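Local coordinates for protein mRNA interferase toxin RelE (Escherichia coli, PDB 4FXI) that cleaves mRNA codon-specifically in the ribosomal A site, inhibiting translation during amino acid starvation, as the toxin of the RelBE toxin-antitoxin pair, at residues Tyr3-Asp8 / Val71-Ile76; Val75-Lys80 / Ser88-Arg93. The protein carries 1 engineered substitution. All blocks are in the same frame, centred on the assembly; numbering follows the deposited sequence.

Contact 1. Residues Tyr3-Asp8 / Val71-Ile76; sequences YFLDFD and VVVFVI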
loop_
_atom_site.group_PDB
_atom_site.type_symbol
_atom_site.label_atom_id
_atom_site.label_comp_id
_atom_site.label_asym_id
_atom_site.label_seq_id
_atom_site.Cartn_x
_atom_site.Cartn_y
_atom_site.Cartn_z
ATOM N N TYR A 3 -0.661 6.352 13.133
ATOM C CA TYR A 3 -1.060 4.947 13.090
ATOM C C TYR A 3 0.161 4.035 13.170
ATOM O O TYR A 3 1.266 4.433 12.802
ATOM C CB TYR A 3 -1.826 4.659 11.788
ATOM C CG TYR A 3 -3.265 5.104 11.820
ATOM C CD1 TYR A 3 -3.598 6.438 12.026
ATOM C CD2 TYR A 3 -4.296 4.194 11.622
ATOM C CE1 TYR A 3 -4.929 6.847 12.041
ATOM C CE2 TYR A 3 -5.620 4.591 11.655
ATOM C CZ TYR A 3 -5.932 5.918 11.861
ATOM O OH TYR A 3 -7.255 6.312 11.882
ATOM N N PHE A 4 -0.049 2.817 13.661
ATOM C CA PHE A 4 0.976 1.776 13.619
ATOM C C PHE A 4 0.981 1.128 12.242
ATOM O O PHE A 4 0.080 1.368 11.435
ATOM C CB PHE A 4 0.695 0.702 14.683
ATOM C CG PHE A 4 0.780 1.202 16.096
ATOM C CD1 PHE A 4 2.004 1.268 16.747
ATOM C CD2 PHE A 4 -0.361 1.596 16.779
ATOM C CE1 PHE A 4 2.084 1.729 18.053
ATOM C CE2 PHE A 4 -0.286 2.053 18.087
ATOM C CZ PHE A 4 0.938 2.116 18.724
ATOM N N LEU A 5 1.980 0.286 11.983
ATOM C CA LEU A 5 2.128 -0.338 10.666
ATOM C C LEU A 5 2.136 -1.860 10.762
ATOM O O LEU A 5 2.701 -2.423 11.698
ATOM C CB LEU A 5 3.432 0.139 10.001
ATOM C CG LEU A 5 3.864 -0.541 8.694
ATOM C CD1 LEU A 5 2.900 -0.204 7.544
ATOM C CD2 LEU A 5 5.282 -0.138 8.321
ATOM N N ASP A 6 1.509 -2.520 9.789
ATOM C CA ASP A 6 1.547 -3.973 9.709
ATOM C C ASP A 6 1.530 -4.338 8.228
ATOM O O ASP A 6 1.013 -3.574 7.412
ATOM C CB ASP A 6 0.334 -4.579 10.428
ATOM C CG ASP A 6 0.439 -6.091 10.587
ATOM O OD1 ASP A 6 1.574 -6.605 10.692
ATOM O OD2 ASP A 6 -0.612 -6.761 10.611
ATOM N N PHE A 7 2.105 -5.487 7.885
ATOM C CA PHE A 7 2.130 -5.977 6.507
ATOM C C PHE A 7 1.448 -7.327 6.437
ATOM O O PHE A 7 1.622 -8.163 7.336
ATOM C CB PHE A 7 3.574 -6.232 6.053
ATOM C CG PHE A 7 4.306 -5.016 5.585
ATOM C CD1 PHE A 7 4.906 -4.159 6.492
ATOM C CD2 PHE A 7 4.438 -4.752 4.240
ATOM C CE1 PHE A 7 5.598 -3.036 6.049
ATOM C CE2 PHE A 7 5.131 -3.633 3.791
ATOM C CZ PHE A 7 5.720 -2.779 4.702
ATOM N N ASP A 8 0.708 -7.559 5.357
ATOM C CA ASP A 8 0.348 -8.917 4.978
ATOM C C ASP A 8 1.647 -9.648 4.700
ATOM O O ASP A 8 2.565 -9.068 4.114
ATOM C CB ASP A 8 -0.498 -8.899 3.703
ATOM C CG ASP A 8 -0.987 -10.279 3.309
ATOM O OD1 ASP A 8 -0.204 -11.054 2.728
ATOM O OD2 ASP A 8 -2.169 -10.584 3.571
ATOM N N VAL A 71 -5.877 0.850 15.184
ATOM C CA VAL A 71 -5.056 2.016 14.876
ATOM C C VAL A 71 -3.887 1.628 13.970
ATOM O O VAL A 71 -2.740 2.004 14.213
ATOM C CB VAL A 71 -4.505 2.700 16.152
ATOM C CG1 VAL A 71 -4.133 4.143 15.847
ATOM C CG2 VAL A 71 -5.523 2.647 17.273
ATOM N N VAL A 72 -4.182 0.859 12.927
ATOM C CA VAL A 72 -3.122 0.330 12.088
ATOM C C VAL A 72 -3.317 0.583 10.588
ATOM O O VAL A 72 -4.451 0.601 10.076
ATOM C CB VAL A 72 -2.913 -1.182 12.348
ATOM C CG1 VAL A 72 -4.055 -1.981 11.773
ATOM C CG2 VAL A 72 -1.597 -1.649 11.752
ATOM N N VAL A 73 -2.195 0.808 9.907
ATOM C CA VAL A 73 -2.135 0.841 8.450
ATOM C C VAL A 73 -1.650 -0.532 8.026
ATOM O O VAL A 73 -0.538 -0.935 8.358
ATOM C CB VAL A 73 -1.143 1.921 7.937
ATOM C CG1 VAL A 73 -0.818 1.733 6.449
ATOM C CG2 VAL A 73 -1.695 3.316 8.201
ATOM N N PHE A 74 -2.501 -1.257 7.309
ATOM C CA PHE A 74 -2.225 -2.640 6.938
ATOM C C PHE A 74 -1.847 -2.704 5.469
ATOM O O PHE A 74 -2.688 -2.513 4.592
ATOM C CB PHE A 74 -3.469 -3.494 7.221
ATOM C CG PHE A 74 -3.292 -4.955 6.929
ATOM C CD1 PHE A 74 -2.289 -5.691 7.538
ATOM C CD2 PHE A 74 -4.154 -5.603 6.058
ATOM C CE1 PHE A 74 -2.139 -7.044 7.269
ATOM C CE2 PHE A 74 -3.999 -6.956 5.784
ATOM C CZ PHE A 74 -2.990 -7.673 6.394
ATOM N N VAL A 75 -0.574 -2.942 5.188
ATOM C CA VAL A 75 -0.128 -3.010 3.800
ATOM C C VAL A 75 -0.527 -4.359 3.213
ATOM O O VAL A 75 -0.082 -5.387 3.693
ATOM C CB VAL A 75 1.392 -2.851 3.698
ATOM C CG1 VAL A 75 1.845 -2.982 2.228
ATOM C CG2 VAL A 75 1.810 -1.493 4.272
ATOM N N ILE A 76 -1.370 -4.359 2.182
ATOM C CA ILE A 76 -1.859 -5.630 1.625
ATOM C C ILE A 76 -1.224 -6.050 0.302
ATOM O O ILE A 76 -1.219 -7.235 -0.042
ATOM C CB ILE A 76 -3.362 -5.587 1.409
ATOM C CG1 ILE A 76 -3.705 -4.442 0.485
ATOM C CG2 ILE A 76 -4.077 -5.378 2.713
ATOM C CD1 ILE A 76 -5.153 -4.164 0.462
#

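Contact 2. Residues Val75-Lys80 / Ser88-Arg93; sequences VISVGK and SEAVKR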
loop_
_atom_site.group_PDB
_atom_site.type_symbol
_atom_site.label_atom_id
_atom_site.label_comp_id
_atom_site.label_asym_id
_atom_site.label_seq_id
_atom_site.Cartn_x
_atom_site.Cartn_y
_atom_site.Cartn_z
ATOM N N VAL A 75 -0.574 -2.942 5.188
ATOM C CA VAL A 75 -0.128 -3.010 3.800
ATOM C C VAL A 75 -0.527 -4.359 3.213
ATOM O O VAL A 75 -0.082 -5.387 3.693
ATOM C CB VAL A 75 1.392 -2.851 3.698
ATOM C CG1 VAL A 75 1.845 -2.982 2.228
ATOM C CG2 VAL A 75 1.810 -1.493 4.272
ATOM N N ILE A 76 -1.370 -4.359 2.182
ATOM C CA ILE A 76 -1.859 -5.630 1.625
ATOM C C ILE A 76 -1.224 -6.050 0.302
ATOM O O ILE A 76 -1.219 -7.235 -0.042
ATOM C CB ILE A 76 -3.362 -5.587 1.409
ATOM C CG1 ILE A 76 -3.705 -4.442 0.485
ATOM C CG2 ILE A 76 -4.077 -5.378 2.713
ATOM C CD1 ILE A 76 -5.153 -4.164 0.462
ATOM N N SER A 77 -0.695 -5.092 -0.447
ATOM C CA SER A 77 -0.195 -5.387 -1.776
ATOM C C SER A 77 0.833 -4.354 -2.233
ATOM O O SER A 77 0.605 -3.144 -2.128
ATOM C CB SER A 77 -1.360 -5.433 -2.773
ATOM O OG SER A 77 -0.914 -5.847 -4.055
ATOM N N VAL A 78 1.977 -4.830 -2.719
ATOM C CA VAL A 78 2.922 -3.943 -3.396
ATOM C C VAL A 78 3.430 -4.587 -4.686
ATOM O O VAL A 78 3.943 -5.711 -4.682
ATOM C CB VAL A 78 4.060 -3.407 -2.462
ATOM C CG1 VAL A 78 3.938 -3.967 -1.069
ATOM C CG2 VAL A 78 5.442 -3.648 -3.054
ATOM N N GLY A 79 3.230 -3.880 -5.795
ATOM C CA GLY A 79 3.533 -4.409 -7.113
ATOM C C GLY A 79 3.158 -3.456 -8.234
ATOM O O GLY A 79 3.010 -2.260 -8.009
ATOM N N LYS A 80 2.978 -4.000 -9.438
ATOM C CA LYS A 80 2.801 -3.206 -10.662
ATOM C C LYS A 80 1.358 -2.796 -10.975
ATOM O O LYS A 80 0.428 -3.601 -10.865
ATOM C CB LYS A 80 3.347 -3.978 -11.870
ATOM C CG LYS A 80 4.798 -4.408 -11.741
ATOM C CD LYS A 80 5.729 -3.212 -11.686
ATOM C CE LYS A 80 5.659 -2.397 -12.967
ATOM N NZ LYS A 80 6.697 -1.328 -13.000
ATOM N N SER A 88 -5.752 -6.177 -8.286
ATOM C CA SER A 88 -6.479 -7.440 -8.222
ATOM C C SER A 88 -5.932 -8.326 -7.098
ATOM O O SER A 88 -6.689 -9.016 -6.417
ATOM C CB SER A 88 -6.444 -8.164 -9.568
ATOM O OG SER A 88 -7.246 -7.484 -10.522
ATOM N N GLU A 89 -4.618 -8.285 -6.886
ATOM C CA GLU A 89 -4.017 -9.022 -5.779
ATOM C C GLU A 89 -4.503 -8.498 -4.430
ATOM O O GLU A 89 -4.773 -9.270 -3.510
ATOM C CB GLU A 89 -2.488 -8.961 -5.835
ATOM C CG GLU A 89 -1.854 -10.167 -6.502
ATOM C CD GLU A 89 -2.291 -11.481 -5.877
ATOM O OE1 GLU A 89 -2.663 -12.400 -6.634
ATOM O OE2 GLU A 89 -2.258 -11.598 -4.633
ATOM N N ALA A 90 -4.605 -7.181 -4.311
ATOM C CA ALA A 90 -5.094 -6.580 -3.074
ATOM C C ALA A 90 -6.512 -7.063 -2.750
ATOM O O ALA A 90 -6.806 -7.427 -1.611
ATOM C CB ALA A 90 -5.046 -5.058 -3.160
ATOM N N VAL A 91 -7.389 -7.080 -3.751
ATOM C CA VAL A 91 -8.752 -7.539 -3.526
ATOM C C VAL A 91 -8.752 -9.003 -3.108
ATOM O O VAL A 91 -9.406 -9.389 -2.140
ATOM C CB VAL A 91 -9.647 -7.392 -4.789
ATOM C CG1 VAL A 91 -11.035 -7.883 -4.478
ATOM C CG2 VAL A 91 -9.691 -5.949 -5.253
ATOM N N LYS A 92 -7.997 -9.808 -3.844
ATOM C CA LYS A 92 -7.847 -11.228 -3.558
ATOM C C LYS A 92 -7.379 -11.505 -2.122
ATOM O O LYS A 92 -7.875 -12.415 -1.465
ATOM C CB LYS A 92 -6.874 -11.843 -4.568
ATOM C CG LYS A 92 -6.905 -13.352 -4.674
ATOM C CD LYS A 92 -6.318 -13.786 -6.014
ATOM C CE LYS A 92 -6.301 -15.297 -6.180
ATOM N NZ LYS A 92 -5.169 -15.923 -5.444
ATOM N N ARG A 93 -6.427 -10.722 -1.629
ATOM C CA ARG A 93 -5.870 -10.963 -0.299
ATOM C C ARG A 93 -6.771 -10.488 0.840
ATOM O O ARG A 93 -6.612 -10.910 1.981
ATOM C CB ARG A 93 -4.484 -10.326 -0.174
ATOM C CG ARG A 93 -3.445 -10.973 -1.076
ATOM C CD ARG A 93 -2.103 -10.245 -1.026
ATOM N NE ARG A 93 -1.206 -10.750 -2.061
ATOM C CZ ARG A 93 -0.048 -10.193 -2.388
ATOM N NH1 ARG A 93 0.371 -9.105 -1.755
ATOM N NH2 ARG A 93 0.695 -10.730 -3.348
#

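Contact 1. Residues Tyr3-Asp8 / Val71-Ile76
Tyr3 reaches across to Val71 with its ring: CD2 stands 3.5 Å from the carbonyl carbon of Val71, and Val71 CG1 makes a CH-pi contact over one ring face, 4.3 Å from the centroid. The hydroxyl at the ring's far end bonds to Asp68. At Phe4 the parallel ladder begins. Its N donates to Val71 O, in the carbonyl plane, and its O receives Val73 N at 2.8 Å in a nearly straight bond (174°), while the ring turns an edge to Val71 O. Leu5 drops to the other sheet face, where CD1 meets Val75 CG2 at 3.7 Å. Asp6 continues the ladder, its N giving to Val73 O and its O taking Val75 N; its carboxylate lies beside the Phe74 ring, the planes 41° apart. Phe7 shares the Leu5 face, and Val75 CB sits over its ring, 4.0 Å from the centroid. Asp8 N closes the run on Val75 O (2.8 Å). With CG anti to the backbone N (chi1 -176°), the Asp8 carboxylate caps the N terminus of helix 9-17 and makes a salt bridge to Arg10. This is the edge pairing of the RelE sheet: strand 4-7 lies outermost, strand 72-78 is flanked on its other side by antiparallel strand 60-67, and helix 9-17 packs on the Phe7 and Val75 face through Leu12 and Ala11.

Contact 2. Residues Val75-Lys80 / Ser88-Arg93
Arg93 and Ile76 make the polar half of this contact between helix 85-94 and strand 72-78. From CB, the Arg93 side chain leaves with CG anti to its own carbonyl carbon (chi1 -66°) and then runs extended to NE, which brings CD within 3.3 Å of Ile76 O. NE turns back to its own helix and meets Glu89 OE2 at 2.9 Å, a salt bridge whose hydrogen bond is weak, since the N-H points well off the line to the oxygen. Beyond CZ, NH1 donates to Ile76 O at 3.0 Å, with the oxygen near the guanidinium plane and an N-H...O angle of 157°; the same nitrogen passes 3.8 Å from Ser77 CA. The other tip, NH2, forms a salt bridge with Glu14 of helix 9-17.

Beside this lies carbon-to-carbon packing. Ala90 CB touches Ile76 CD1 and Ser77 CB, 3.7 Å from each, and Ile76 and Ser77 lie at a classic beta bulge opposite Val63. Ser77 OG passes Glu89 CB and bonds to Val86 O near the start of the helix.

Glu14, Glu89 (weakly) and the carbonyl of Ile76, a buried residue, thus share one guanidinium, which should limit its rotation, and the two acids balance its charge. Small Ala90 is consistent with the close 7.2 Å approach of the short helix and strand axes, while arginine ties the helix to the carbonyl of Ile76.

Contacts 1 and 2 lie at successive parts of strand 72-78, their centres 13 Å apart, and share Val75 and Ile76. Contact 1 joins the N-terminal strand 4-7 to this strand within the sheet; contact 2 packs the C-terminal helix 85-94 against the strand's later residues. Along the chain the order is strand 4-7, strand 72-78, then the helix, so elements from both ends of the chain pack against one strand. Asp8 OD1 and Arg93 CD, 4.3 Å apart, bring the two into touch. The side chains of Arg61 and Lys52, inferred to act in catalysis, lie about 7 to 10 Å from side chains of the two contacts, placing this framework near the probable active site.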